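PDB 6D2K: FERM, ARHGEF and pleckstrin domain-containing protein 2 from Mus musculus, which acts as a guanine nucleotide exchange factor for RAC1 in semaphorin and integrin signalling, the chain here being its FERM domain, a module linked to membrane targeting. Local coordinates for residues G137-T142 with F167-T172; I195-A200 with L218-T223; L43-Y48 with Q94-Y99; G50-N55 with R82-F87. All blocks are in the same frame, centred on the assembly; numbering follows the deposited sequence.

Interaction 1 of 4, residues G137-T142 with F167-T172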
loop_
_atom_site.group_PDB
_atom_site.type_symbol
_atom_site.label_atom_id
_atom_site.label_comp_id
_atom_site.label_asym_id
_atom_site.label_seq_id
_atom_site.Cartn_x
_atom_site.Cartn_y
_atom_site.Cartn_z
ATOM N N GLY A 137 -1.158 24.489 -6.556
ATOM C CA GLY A 137 -1.855 25.612 -5.957
ATOM C C GLY A 137 -3.178 25.984 -6.600
ATOM O O GLY A 137 -3.840 25.149 -7.219
ATOM N N ASP A 138 -3.573 27.250 -6.445
ATOM C CA ASP A 138 -4.888 27.694 -6.895
ATOM C C ASP A 138 -5.127 27.422 -8.366
ATOM O O ASP A 138 -4.227 27.539 -9.203
ATOM C CB ASP A 138 -5.074 29.198 -6.652
ATOM C CG ASP A 138 -5.200 29.553 -5.191
ATOM O OD1 ASP A 138 -5.291 28.660 -4.321
ATOM O OD2 ASP A 138 -5.207 30.768 -4.894
ATOM N N TYR A 139 -6.373 27.075 -8.656
ATOM C CA TYR A 139 -6.847 26.829 -10.001
ATOM C C TYR A 139 -6.495 27.936 -10.981
ATOM O O TYR A 139 -6.619 29.133 -10.682
ATOM C CB TYR A 139 -8.367 26.678 -9.977
ATOM C CG TYR A 139 -9.001 26.581 -11.348
ATOM C CD1 TYR A 139 -9.527 27.708 -11.975
ATOM C CD2 TYR A 139 -9.081 25.363 -12.014
ATOM C CE1 TYR A 139 -10.120 27.623 -13.225
ATOM C CE2 TYR A 139 -9.666 25.271 -13.268
ATOM C CZ TYR A 139 -10.182 26.405 -13.867
ATOM O OH TYR A 139 -10.769 26.318 -15.111
ATOM N N ASP A 140 -6.048 27.511 -12.152
ATOM C CA ASP A 140 -6.028 28.341 -13.339
ATOM C C ASP A 140 -6.207 27.386 -14.500
ATOM O O ASP A 140 -5.562 26.339 -14.545
ATOM C CB ASP A 140 -4.714 29.090 -13.471
ATOM C CG ASP A 140 -4.530 29.654 -14.847
ATOM O OD1 ASP A 140 -5.292 30.575 -15.214
ATOM O OD2 ASP A 140 -3.653 29.164 -15.574
ATOM N N GLU A 141 -7.089 27.717 -15.436
ATOM C CA GLU A 141 -7.440 26.733 -16.455
ATOM C C GLU A 141 -6.224 26.245 -17.225
ATOM O O GLU A 141 -6.039 25.040 -17.405
ATOM C CB GLU A 141 -8.509 27.251 -17.418
ATOM C CG GLU A 141 -8.960 26.190 -18.414
ATOM C CD GLU A 141 -10.319 26.481 -19.012
ATOM O OE1 GLU A 141 -10.854 27.585 -18.775
ATOM O OE2 GLU A 141 -10.855 25.600 -19.718
ATOM N N THR A 142 -5.388 27.177 -17.669
ATOM C CA THR A 142 -4.213 26.830 -18.451
ATOM C C THR A 142 -3.197 26.020 -17.635
ATOM O O THR A 142 -2.663 25.022 -18.106
ATOM C CB THR A 142 -3.539 28.091 -19.030
ATOM O OG1 THR A 142 -4.420 28.707 -19.978
ATOM C CG2 THR A 142 -2.239 27.739 -19.721
ATOM N N PHE A 167 -14.031 21.046 -9.561
ATOM C CA PHE A 167 -13.776 20.891 -8.133
ATOM C C PHE A 167 -12.575 21.738 -7.681
ATOM O O PHE A 167 -12.597 22.320 -6.598
ATOM C CB PHE A 167 -13.521 19.417 -7.766
ATOM C CG PHE A 167 -14.759 18.556 -7.726
ATOM C CD1 PHE A 167 -15.818 18.878 -6.900
ATOM C CD2 PHE A 167 -14.826 17.385 -8.465
ATOM C CE1 PHE A 167 -16.956 18.090 -6.854
ATOM C CE2 PHE A 167 -15.949 16.583 -8.422
ATOM C CZ PHE A 167 -17.019 16.934 -7.607
ATOM N N HIS A 168 -11.516 21.766 -8.486
ATOM C CA HIS A 168 -10.319 22.510 -8.111
ATOM C C HIS A 168 -10.627 23.988 -7.873
ATOM O O HIS A 168 -10.058 24.604 -6.974
ATOM C CB HIS A 168 -9.236 22.358 -9.175
ATOM C CG HIS A 168 -7.902 22.900 -8.761
ATOM N ND1 HIS A 168 -6.898 23.162 -9.665
ATOM C CD2 HIS A 168 -7.411 23.234 -7.544
ATOM C CE1 HIS A 168 -5.838 23.619 -9.022
ATOM N NE2 HIS A 168 -6.126 23.685 -7.735
ATOM N N GLN A 169 -11.542 24.543 -8.664
ATOM C CA GLN A 169 -11.921 25.949 -8.509
ATOM C C GLN A 169 -12.469 26.243 -7.117
ATOM O O GLN A 169 -12.446 27.393 -6.665
ATOM C CB GLN A 169 -12.957 26.348 -9.563
ATOM C CG GLN A 169 -12.427 26.361 -10.965
ATOM C CD GLN A 169 -13.522 26.557 -11.993
ATOM O OE1 GLN A 169 -14.233 27.564 -11.977
ATOM N NE2 GLN A 169 -13.656 25.598 -12.903
ATOM N N ARG A 170 -12.954 25.213 -6.430
ATOM C CA ARG A 170 -13.534 25.382 -5.102
ATOM C C ARG A 170 -12.489 25.489 -3.992
ATOM O O ARG A 170 -12.831 25.809 -2.859
ATOM C CB ARG A 170 -14.466 24.212 -4.763
ATOM C CG ARG A 170 -15.485 23.893 -5.831
ATOM C CD ARG A 170 -16.350 22.708 -5.420
ATOM N NE ARG A 170 -17.359 22.438 -6.433
ATOM C CZ ARG A 170 -18.379 21.602 -6.268
ATOM N NH1 ARG A 170 -18.530 20.952 -5.122
ATOM N NH2 ARG A 170 -19.247 21.423 -7.251
ATOM N N HIS A 171 -11.227 25.188 -4.303
ATOM C CA HIS A 171 -10.217 25.043 -3.253
ATOM C C HIS A 171 -9.322 26.253 -3.097
ATOM O O HIS A 171 -8.249 26.147 -2.508
ATOM C CB HIS A 171 -9.319 23.836 -3.526
ATOM C CG HIS A 171 -10.069 22.570 -3.785
ATOM N ND1 HIS A 171 -11.289 22.288 -3.208
ATOM C CD2 HIS A 171 -9.752 21.493 -4.547
ATOM C CE1 HIS A 171 -11.702 21.100 -3.612
ATOM N NE2 HIS A 171 -10.786 20.592 -4.422
ATOM N N THR A 172 -9.779 27.387 -3.622
ATOM C CA THR A 172 -9.049 28.644 -3.562
ATOM C C THR A 172 -8.395 28.898 -2.209
ATOM O O THR A 172 -9.049 28.859 -1.174
ATOM C CB THR A 172 -10.000 29.806 -3.875
ATOM O OG1 THR A 172 -10.591 29.579 -5.157
ATOM C CG2 THR A 172 -9.236 31.116 -3.904
HETATM O O HOH W 1 -8.000 26.463 -6.377
#

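Interaction 2 of 4, residues I195-A200 with L218-T223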
loop_
_atom_site.group_PDB
_atom_site.type_symbol
_atom_site.label_atom_id
_atom_site.label_comp_id
_atom_site.label_asym_id
_atom_site.label_seq_id
_atom_site.Cartn_x
_atom_site.Cartn_y
_atom_site.Cartn_z
ATOM N N ILE A 195 -6.363 -1.296 0.447
ATOM C CA ILE A 195 -6.635 -2.691 0.076
ATOM C C ILE A 195 -5.716 -3.184 -1.042
ATOM O O ILE A 195 -5.511 -2.491 -2.044
ATOM C CB ILE A 195 -8.100 -2.890 -0.355
ATOM C CG1 ILE A 195 -9.048 -2.584 0.807
ATOM C CG2 ILE A 195 -8.330 -4.325 -0.871
ATOM C CD1 ILE A 195 -8.988 -3.612 1.930
ATOM N N ARG A 196 -5.157 -4.383 -0.861
ATOM C CA ARG A 196 -4.429 -5.088 -1.912
ATOM C C ARG A 196 -4.979 -6.507 -1.947
ATOM O O ARG A 196 -5.045 -7.179 -0.909
ATOM C CB ARG A 196 -2.922 -5.111 -1.619
ATOM C CG ARG A 196 -2.225 -3.762 -1.777
ATOM C CD ARG A 196 -2.266 -2.931 -0.489
ATOM N NE ARG A 196 -1.481 -1.698 -0.618
ATOM C CZ ARG A 196 -1.934 -0.566 -1.152
ATOM N NH1 ARG A 196 -3.171 -0.481 -1.622
ATOM N NH2 ARG A 196 -1.133 0.482 -1.228
ATOM N N PHE A 197 -5.426 -6.935 -3.124
ATOM C CA PHE A 197 -6.029 -8.256 -3.289
ATOM C C PHE A 197 -4.991 -9.356 -3.447
ATOM O O PHE A 197 -3.959 -9.171 -4.101
ATOM C CB PHE A 197 -6.914 -8.262 -4.533
ATOM C CG PHE A 197 -8.233 -7.558 -4.351
ATOM C CD1 PHE A 197 -8.689 -7.209 -3.098
ATOM C CD2 PHE A 197 -9.038 -7.301 -5.445
ATOM C CE1 PHE A 197 -9.923 -6.590 -2.937
ATOM C CE2 PHE A 197 -10.272 -6.681 -5.287
ATOM C CZ PHE A 197 -10.704 -6.327 -4.036
ATOM N N HIS A 198 -5.304 -10.506 -2.868
ATOM C CA HIS A 198 -4.533 -11.722 -3.062
ATOM C C HIS A 198 -5.532 -12.777 -3.508
ATOM O O HIS A 198 -6.422 -13.153 -2.751
ATOM C CB HIS A 198 -3.862 -12.150 -1.748
ATOM C CG HIS A 198 -2.991 -11.092 -1.138
ATOM N ND1 HIS A 198 -1.622 -11.228 -1.024
ATOM C CD2 HIS A 198 -3.297 -9.888 -0.594
ATOM C CE1 HIS A 198 -1.122 -10.145 -0.456
ATOM N NE2 HIS A 198 -2.117 -9.321 -0.178
ATOM N N MET A 199 -5.383 -13.256 -4.737
ATOM C CA MET A 199 -6.371 -14.155 -5.318
ATOM C C MET A 199 -6.385 -15.523 -4.631
ATOM O O MET A 199 -5.334 -16.089 -4.322
ATOM C CB MET A 199 -6.138 -14.312 -6.825
ATOM C CG MET A 199 -6.448 -13.045 -7.626
ATOM S SD MET A 199 -6.167 -13.294 -9.389
ATOM C CE MET A 199 -4.416 -13.662 -9.398
ATOM N N ALA A 200 -7.577 -16.055 -4.402
ATOM C CA ALA A 200 -7.702 -17.334 -3.732
ATOM C C ALA A 200 -9.013 -18.013 -4.090
ATOM O O ALA A 200 -9.829 -17.461 -4.816
ATOM C CB ALA A 200 -7.598 -17.141 -2.223
ATOM N N LEU A 218 -10.016 -9.952 5.372
ATOM C CA LEU A 218 -11.163 -9.601 4.561
ATOM C C LEU A 218 -11.321 -10.520 3.364
ATOM O O LEU A 218 -10.335 -10.989 2.793
ATOM C CB LEU A 218 -11.039 -8.146 4.079
ATOM C CG LEU A 218 -10.661 -7.077 5.108
ATOM C CD1 LEU A 218 -10.535 -5.728 4.403
ATOM C CD2 LEU A 218 -11.694 -6.964 6.205
ATOM N N VAL A 219 -12.572 -10.771 2.984
ATOM C CA VAL A 219 -12.872 -11.544 1.788
ATOM C C VAL A 219 -13.740 -10.731 0.837
ATOM O O VAL A 219 -14.798 -10.225 1.226
ATOM C CB VAL A 219 -13.602 -12.872 2.118
ATOM C CG1 VAL A 219 -13.916 -13.635 0.831
ATOM C CG2 VAL A 219 -12.746 -13.715 3.031
ATOM N N PHE A 220 -13.277 -10.605 -0.402
ATOM C CA PHE A 220 -14.031 -9.953 -1.462
ATOM C C PHE A 220 -14.371 -10.996 -2.520
ATOM O O PHE A 220 -13.575 -11.884 -2.802
ATOM C CB PHE A 220 -13.192 -8.853 -2.115
ATOM C CG PHE A 220 -12.977 -7.650 -1.251
ATOM C CD1 PHE A 220 -13.643 -6.463 -1.527
ATOM C CD2 PHE A 220 -12.091 -7.679 -0.190
ATOM C CE1 PHE A 220 -13.439 -5.338 -0.753
ATOM C CE2 PHE A 220 -11.880 -6.563 0.590
ATOM C CZ PHE A 220 -12.562 -5.380 0.308
ATOM N N GLN A 221 -15.565 -10.907 -3.087
ATOM C CA GLN A 221 -15.879 -11.681 -4.272
ATOM C C GLN A 221 -15.875 -10.670 -5.396
ATOM O O GLN A 221 -16.644 -9.706 -5.373
ATOM C CB GLN A 221 -17.236 -12.374 -4.151
ATOM C CG GLN A 221 -17.528 -13.330 -5.296
ATOM C CD GLN A 221 -18.656 -14.290 -4.981
ATOM O OE1 GLN A 221 -19.053 -15.101 -5.822
ATOM N NE2 GLN A 221 -19.176 -14.211 -3.762
ATOM N N GLY A 222 -14.987 -10.858 -6.363
ATOM C CA GLY A 222 -14.727 -9.794 -7.311
ATOM C C GLY A 222 -14.340 -8.546 -6.539
ATOM O O GLY A 222 -13.346 -8.536 -5.815
ATOM N N THR A 223 -15.140 -7.497 -6.673
ATOM C CA THR A 223 -14.864 -6.219 -6.027
ATOM C C THR A 223 -15.782 -6.012 -4.818
ATOM O O THR A 223 -15.712 -4.996 -4.119
ATOM C CB THR A 223 -14.996 -5.067 -7.068
ATOM O OG1 THR A 223 -13.760 -4.930 -7.781
ATOM C CG2 THR A 223 -15.349 -3.735 -6.419
#

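Interaction 3 of 4, residues L43-Y48 with Q94-Y99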
loop_
_atom_site.group_PDB
_atom_site.type_symbol
_atom_site.label_atom_id
_atom_site.label_comp_id
_atom_site.label_asym_id
_atom_site.label_seq_id
_atom_site.Cartn_x
_atom_site.Cartn_y
_atom_site.Cartn_z
ATOM N N LEU A 43 12.216 10.564 8.086
ATOM C CA LEU A 43 10.892 10.007 8.325
ATOM C C LEU A 43 10.754 9.468 9.747
ATOM O O LEU A 43 11.187 8.358 10.046
ATOM C CB LEU A 43 10.621 8.890 7.309
ATOM C CG LEU A 43 9.262 8.193 7.370
ATOM C CD1 LEU A 43 8.141 9.232 7.269
ATOM C CD2 LEU A 43 9.142 7.145 6.274
ATOM N N ILE A 44 10.134 10.253 10.623
ATOM C CA ILE A 44 9.956 9.856 12.015
ATOM C C ILE A 44 8.990 8.689 12.181
ATOM O O ILE A 44 9.296 7.714 12.868
ATOM C CB ILE A 44 9.461 11.038 12.885
ATOM C CG1 ILE A 44 10.505 12.152 12.901
ATOM C CG2 ILE A 44 9.162 10.576 14.294
ATOM C CD1 ILE A 44 10.119 13.336 13.785
ATOM N N GLU A 45 7.821 8.791 11.559
ATOM C CA GLU A 45 6.809 7.756 11.684
ATOM C C GLU A 45 7.057 6.678 10.631
ATOM O O GLU A 45 6.167 6.315 9.859
ATOM C CB GLU A 45 5.417 8.370 11.546
ATOM C CG GLU A 45 5.154 9.450 12.613
ATOM C CD GLU A 45 3.756 10.047 12.538
ATOM O OE1 GLU A 45 2.899 9.669 13.368
ATOM O OE2 GLU A 45 3.520 10.885 11.658
ATOM N N CYS A 46 8.282 6.163 10.631
ATOM C CA CYS A 46 8.714 5.198 9.634
ATOM C C CYS A 46 8.089 3.816 9.833
ATOM O O CYS A 46 8.112 3.003 8.910
ATOM C CB CYS A 46 10.241 5.081 9.646
ATOM S SG CYS A 46 10.897 4.616 11.264
ATOM N N ASP A 47 7.522 3.541 11.005
ATOM C CA ASP A 47 6.957 2.209 11.261
ATOM C C ASP A 47 5.745 1.877 10.383
ATOM O O ASP A 47 5.365 0.711 10.245
ATOM C CB ASP A 47 6.662 1.967 12.755
ATOM C CG ASP A 47 5.772 3.040 13.381
ATOM O OD1 ASP A 47 4.935 2.682 14.241
ATOM O OD2 ASP A 47 5.919 4.234 13.042
ATOM N N TYR A 48 5.174 2.900 9.748
ATOM C CA TYR A 48 4.052 2.680 8.834
ATOM C C TYR A 48 4.500 2.255 7.448
ATOM O O TYR A 48 3.669 1.876 6.631
ATOM C CB TYR A 48 3.199 3.944 8.682
ATOM C CG TYR A 48 2.420 4.283 9.925
ATOM C CD1 TYR A 48 1.163 3.740 10.149
ATOM C CD2 TYR A 48 2.951 5.133 10.883
ATOM C CE1 TYR A 48 0.453 4.031 11.298
ATOM C CE2 TYR A 48 2.247 5.417 12.042
ATOM C CZ TYR A 48 1.010 4.869 12.236
ATOM O OH TYR A 48 0.306 5.165 13.382
ATOM N N GLN A 94 -4.784 11.702 11.652
ATOM C CA GLN A 94 -4.239 11.772 13.006
ATOM C C GLN A 94 -2.769 11.330 13.151
ATOM O O GLN A 94 -2.239 11.274 14.258
ATOM C CB GLN A 94 -5.157 11.037 13.991
ATOM C CG GLN A 94 -6.561 11.627 14.040
ATOM C CD GLN A 94 -6.564 13.123 14.325
ATOM O OE1 GLN A 94 -6.024 13.578 15.333
ATOM N NE2 GLN A 94 -7.168 13.895 13.430
ATOM N N LEU A 95 -2.103 11.038 12.036
ATOM C CA LEU A 95 -0.658 10.863 12.074
ATOM C C LEU A 95 -0.002 12.122 12.651
ATOM O O LEU A 95 -0.487 13.237 12.446
ATOM C CB LEU A 95 -0.113 10.567 10.679
ATOM C CG LEU A 95 -0.461 9.210 10.058
ATOM C CD1 LEU A 95 -0.262 9.274 8.553
ATOM C CD2 LEU A 95 0.399 8.100 10.668
ATOM N N GLN A 96 1.105 11.950 13.362
ATOM C CA GLN A 96 1.681 13.050 14.143
ATOM C C GLN A 96 2.353 14.166 13.349
ATOM O O GLN A 96 2.394 15.310 13.802
ATOM C CB GLN A 96 2.676 12.500 15.164
ATOM C CG GLN A 96 2.092 11.448 16.073
ATOM C CD GLN A 96 1.825 11.990 17.449
ATOM O OE1 GLN A 96 2.544 11.675 18.398
ATOM N NE2 GLN A 96 0.795 12.826 17.569
ATOM N N GLU A 97 2.890 13.840 12.177
ATOM C CA GLU A 97 3.648 14.808 11.393
ATOM C C GLU A 97 2.988 15.135 10.075
ATOM O O GLU A 97 2.471 14.241 9.393
ATOM C CB GLU A 97 5.055 14.281 11.102
ATOM C CG GLU A 97 5.897 14.071 12.335
ATOM C CD GLU A 97 6.276 15.378 12.999
ATOM O OE1 GLU A 97 6.690 15.343 14.174
ATOM O OE2 GLU A 97 6.153 16.440 12.350
ATOM N N GLU A 98 3.037 16.413 9.708
ATOM C CA GLU A 98 2.592 16.863 8.401
ATOM C C GLU A 98 3.319 16.067 7.309
ATOM O O GLU A 98 2.718 15.692 6.310
ATOM C CB GLU A 98 2.817 18.378 8.246
ATOM C CG GLU A 98 2.372 18.950 6.902
ATOM C CD GLU A 98 2.424 20.474 6.850
ATOM O OE1 GLU A 98 1.812 21.116 7.735
ATOM O OE2 GLU A 98 3.049 21.022 5.910
ATOM N N TYR A 99 4.599 15.783 7.513
ATOM C CA TYR A 99 5.361 15.069 6.488
ATOM C C TYR A 99 4.798 13.666 6.240
ATOM O O TYR A 99 4.726 13.213 5.098
ATOM C CB TYR A 99 6.847 14.994 6.851
ATOM C CG TYR A 99 7.682 14.321 5.792
ATOM C CD1 TYR A 99 7.849 14.910 4.550
ATOM C CD2 TYR A 99 8.294 13.104 6.037
ATOM C CE1 TYR A 99 8.603 14.304 3.572
ATOM C CE2 TYR A 99 9.060 12.492 5.067
ATOM C CZ TYR A 99 9.196 13.090 3.842
ATOM O OH TYR A 99 9.957 12.479 2.879
#

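Interaction 4 of 4, residues G50-N55 with R82-F87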
loop_
_atom_site.group_PDB
_atom_site.type_symbol
_atom_site.label_atom_id
_atom_site.label_comp_id
_atom_site.label_asym_id
_atom_site.label_seq_id
_atom_site.Cartn_x
_atom_site.Cartn_y
_atom_site.Cartn_z
ATOM N N GLY A 50 7.405 0.698 4.318
ATOM C CA GLY A 50 8.311 -0.359 3.909
ATOM C C GLY A 50 8.887 -0.076 2.539
ATOM O O GLY A 50 8.623 0.977 1.935
ATOM N N LEU A 51 9.704 -1.009 2.054
ATOM C CA LEU A 51 10.211 -0.959 0.698
ATOM C C LEU A 51 9.755 -2.228 0.014
ATOM O O LEU A 51 9.812 -3.300 0.603
ATOM C CB LEU A 51 11.739 -0.896 0.692
ATOM C CG LEU A 51 12.382 0.359 1.293
ATOM C CD1 LEU A 51 13.899 0.188 1.271
ATOM C CD2 LEU A 51 11.969 1.589 0.524
ATOM N N GLU A 52 9.275 -2.106 -1.217
ATOM C CA GLU A 52 8.756 -3.264 -1.920
ATOM C C GLU A 52 9.420 -3.383 -3.280
ATOM O O GLU A 52 9.906 -2.399 -3.844
ATOM C CB GLU A 52 7.231 -3.181 -2.069
ATOM C CG GLU A 52 6.710 -1.879 -2.693
ATOM C CD GLU A 52 5.194 -1.839 -2.809
ATOM O OE1 GLU A 52 4.660 -0.867 -3.393
ATOM O OE2 GLU A 52 4.536 -2.775 -2.320
ATOM N N PHE A 53 9.451 -4.606 -3.794
ATOM C CA PHE A 53 9.973 -4.850 -5.126
ATOM C C PHE A 53 9.059 -5.821 -5.862
ATOM O O PHE A 53 8.301 -6.570 -5.248
ATOM C CB PHE A 53 11.417 -5.361 -5.080
ATOM C CG PHE A 53 11.606 -6.599 -4.250
ATOM C CD1 PHE A 53 11.641 -7.850 -4.841
ATOM C CD2 PHE A 53 11.779 -6.503 -2.883
ATOM C CE1 PHE A 53 11.821 -8.984 -4.077
ATOM C CE2 PHE A 53 11.954 -7.629 -2.111
ATOM C CZ PHE A 53 11.981 -8.871 -2.704
ATOM N N LYS A 54 9.109 -5.779 -7.184
ATOM C CA LYS A 54 8.235 -6.603 -8.001
ATOM C C LYS A 54 8.996 -7.855 -8.406
ATOM O O LYS A 54 10.102 -7.772 -8.924
ATOM C CB LYS A 54 7.792 -5.813 -9.234
ATOM C CG LYS A 54 6.385 -6.118 -9.715
ATOM C CD LYS A 54 5.978 -5.154 -10.829
ATOM C CE LYS A 54 4.537 -5.379 -11.263
ATOM N NZ LYS A 54 4.133 -4.448 -12.353
ATOM N N ASN A 55 8.415 -9.020 -8.150
ATOM C CA ASN A 55 9.077 -10.272 -8.495
ATOM C C ASN A 55 8.818 -10.664 -9.944
ATOM O O ASN A 55 8.084 -9.978 -10.658
ATOM C CB ASN A 55 8.653 -11.390 -7.540
ATOM C CG ASN A 55 7.166 -11.663 -7.583
ATOM O OD1 ASN A 55 6.483 -11.332 -8.551
ATOM N ND2 ASN A 55 6.656 -12.274 -6.525
ATOM N N ARG A 82 10.790 0.239 -4.137
ATOM C CA ARG A 82 10.078 1.503 -3.988
ATOM C C ARG A 82 9.512 1.668 -2.588
ATOM O O ARG A 82 9.137 0.706 -1.925
ATOM C CB ARG A 82 8.981 1.673 -5.041
ATOM C CG ARG A 82 7.723 0.867 -4.812
ATOM C CD ARG A 82 6.759 1.121 -5.962
ATOM N NE ARG A 82 5.471 0.477 -5.773
ATOM C CZ ARG A 82 4.446 0.630 -6.607
ATOM N NH1 ARG A 82 3.295 0.018 -6.371
ATOM N NH2 ARG A 82 4.581 1.410 -7.675
ATOM N N LEU A 83 9.470 2.919 -2.144
ATOM C CA LEU A 83 8.861 3.284 -0.874
ATOM C C LEU A 83 7.358 3.122 -0.966
ATOM O O LEU A 83 6.758 3.507 -1.979
ATOM C CB LEU A 83 9.170 4.755 -0.578
ATOM C CG LEU A 83 8.536 5.312 0.688
ATOM C CD1 LEU A 83 9.061 4.602 1.903
ATOM C CD2 LEU A 83 8.843 6.811 0.744
ATOM N N ALA A 84 6.751 2.575 0.086
ATOM C CA ALA A 84 5.304 2.428 0.124
ATOM C C ALA A 84 4.816 2.386 1.552
ATOM O O ALA A 84 5.541 1.947 2.450
ATOM C CB ALA A 84 4.876 1.140 -0.597
ATOM N N VAL A 85 3.577 2.825 1.760
ATOM C CA VAL A 85 2.902 2.578 3.036
ATOM C C VAL A 85 2.603 1.079 3.181
ATOM O O VAL A 85 2.015 0.466 2.291
ATOM C CB VAL A 85 1.574 3.329 3.107
ATOM C CG1 VAL A 85 0.782 2.867 4.343
ATOM C CG2 VAL A 85 1.800 4.851 3.107
ATOM N N LYS A 86 3.025 0.492 4.299
ATOM C CA LYS A 86 2.714 -0.898 4.591
ATOM C C LYS A 86 1.435 -1.014 5.415
ATOM O O LYS A 86 0.584 -1.856 5.127
ATOM C CB LYS A 86 3.881 -1.549 5.330
ATOM C CG LYS A 86 3.672 -3.042 5.595
ATOM C CD LYS A 86 4.773 -3.609 6.485
ATOM C CE LYS A 86 5.396 -4.848 5.872
ATOM N NZ LYS A 86 6.514 -5.371 6.717
ATOM N N PHE A 87 1.307 -0.169 6.434
ATOM C CA PHE A 87 0.174 -0.247 7.349
ATOM C C PHE A 87 -0.720 0.986 7.201
ATOM O O PHE A 87 -0.292 2.104 7.458
ATOM C CB PHE A 87 0.658 -0.350 8.803
ATOM C CG PHE A 87 1.530 -1.544 9.072
ATOM C CD1 PHE A 87 0.991 -2.824 9.084
ATOM C CD2 PHE A 87 2.888 -1.389 9.292
ATOM C CE1 PHE A 87 1.803 -3.931 9.322
ATOM C CE2 PHE A 87 3.696 -2.496 9.534
ATOM C CZ PHE A 87 3.149 -3.762 9.549
#

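Interaction 1 of 4, residues G137-T142 with F167-T172
Aromatic contacts carry most of this junction: the Y139 ring takes Q169 on one face and turns its edge to H168. Q169 CG sits over the centre of that face, 3.3 Å from the Y139 centroid, and the amide beyond it runs alongside the ring, their planes 24° apart. The Y139 edge is turned to the H168 face in an offset edge-to-face pair, with the centroids 5.8 Å apart and the planes at 85°. Y139 CB adds a CH-pi contact over the imidazole, 4.0 Å from its centroid. With CG anti to the backbone N (chi1 173°), the tyrosine ring is carried alongside Q169. With an alanine here only CB would remain over the imidazole, and Q169 CG, left without the ring face it lies on, would probably be free to turn. All this lies in the helical central lobe of the FERM domain, where the turn between helices 121-136 and 141-150 meets the C-terminal end of helix 161-168. Polar links are fewer. H168 NE2 gives a weak, bent bond to G137 O (2.8 Å), while ND1 of the same imidazole bonds D144. One water accepts from Y139 N and donates to H168 O (2.8 Å), joining the two backbones. D138 OD1 is bound by G173 N and Q133.

Interaction 2 of 4, residues I195-A200 with L218-T223
The F220 ring receives F197 over one face: F197 CE1 stands 3.6 Å from F220 CG, displaced from the ring centre toward its rim, and at the F220 edge, in plane, lies the backbone carbon of T223. The two phenyl planes are inclined at 51° with centroids 5.0 Å apart, an oblique meeting that is neither stack nor edge-to-face. F197 CE2 lies 3.6 Å from G222 O, which approaches the ring obliquely and accepts a hydrogen bond from N209 ND2. F197 CG lies anti to its own carbonyl carbon (chi1 -76°), and the ring thereby swings across to F220 although F197 CA and F220 CA are 8.4 Å apart. I195 CD1 meets L218 CD1 at 3.6 Å, and the same methyl approaches F220 CZ at 4.3 Å. M192 packs on both phenylalanines. I195 and F197 lie in the lead-in to strand 198-201, which strand 207-213 separates from 216-221; the two segments therefore meet through side chains alone, on one side of the antiparallel sheet of the PH-like C-terminal lobe of the FERM domain.

Interaction 3 of 4, residues L43-Y48 with Q94-Y99
The seam between the ubiquitin-like N-terminal lobe and the helical central lobe of the FERM domain runs through this contact, where the loop after helix 30-41 meets the start of helix 98-113. E45, at the centre of an inverse gamma turn, reaches across with an extended chain to two successive backbone amides. Its OE1 accepts from Q96 N at 2.9 Å, on the syn side and nearly straight (162°), and OE2 takes E97 N at 3.1 Å from above the carboxylate plane. T100 OG1 also bonds OE2. Beside this, L95 CD2 lies over one face of the Y48 ring, 3.8 Å from its centroid and shifted toward the CE2-CZ side; F283 meets that ring edge-to-face. L43 CD1 touches Y99 CE2 at 4.0 Å, the two side chains crossing at about a right angle. I44 CD1 comes within 4.0 Å of E97 OE1. E45 is buried, and the two amides and the T100 hydroxyl probably offset the cost of burying its carboxylate; the nearby helix start, with E97 at the N-cap position, would probably stabilise it further.

Interaction 4 of 4, residues G50-N55 with R82-F87
G50 opens the ladder as a hydrogen-bonded antiparallel pair with A84: its N reaches A84 O at 2.9 Å, nearly along the C=O axis, and its O accepts from A84 N at 3.1 Å. L51 pairs with L83 without backbone bonds; its CA-H points to R82 O (CA to O 3.3 Å), and its CD2 lies 3.8 Å from L83 CA on the face covered by helix 30-41. E52 returns to hydrogen bonding, with E52 N to R82 O at 2.9 Å and R82 N to E52 O at 2.8 Å. On the other face E52 OE1, with A84 CB close by, makes a salt bridge with R82 NE (2.9 Å, 162°), met on the anti side but tilted out of the carboxylate plane, and R82 NH1 adds a weak bond to the same oxygen. Both side chains leave with CG between the backbone N and carbonyl carbon (chi1 53° and 76°), their CG atoms 3.6 Å apart. The guanidinium also forms a salt bridge with E114 and a cation-pi contact with W60. A leucine in place of R82 would probably leave the buried E52 carboxylate and E114 each without this charged mate. These are neighbouring strands, 49-54 and 79-85, in the mixed sheet of the ubiquitin-like N-terminal lobe.

How the interactions relate
From the N terminus, the ubiquitin-like lobe comes first, and the loop after helix 30-41 supplies the first half of interaction 3. Interaction 4 then closes the loop between strands 49-54 and 79-85, nested wholly inside the longer loop that interaction 3 closes at helix 98-113. These two touch: Y48 O lies 2.8 Å from K86 N, a probable hydrogen bond, joining the sheet to the interlobe seam. Interaction 1 follows in series within the helical central lobe, its nearest atoms about 14 Å from interaction 3. Interaction 2 comes last, within the PH-like lobe; its nearest atoms are about 5 Å from interaction 4, without touching. Each of the three lobes thus has its own internal tie, and interaction 3 joins the first lobe to the second.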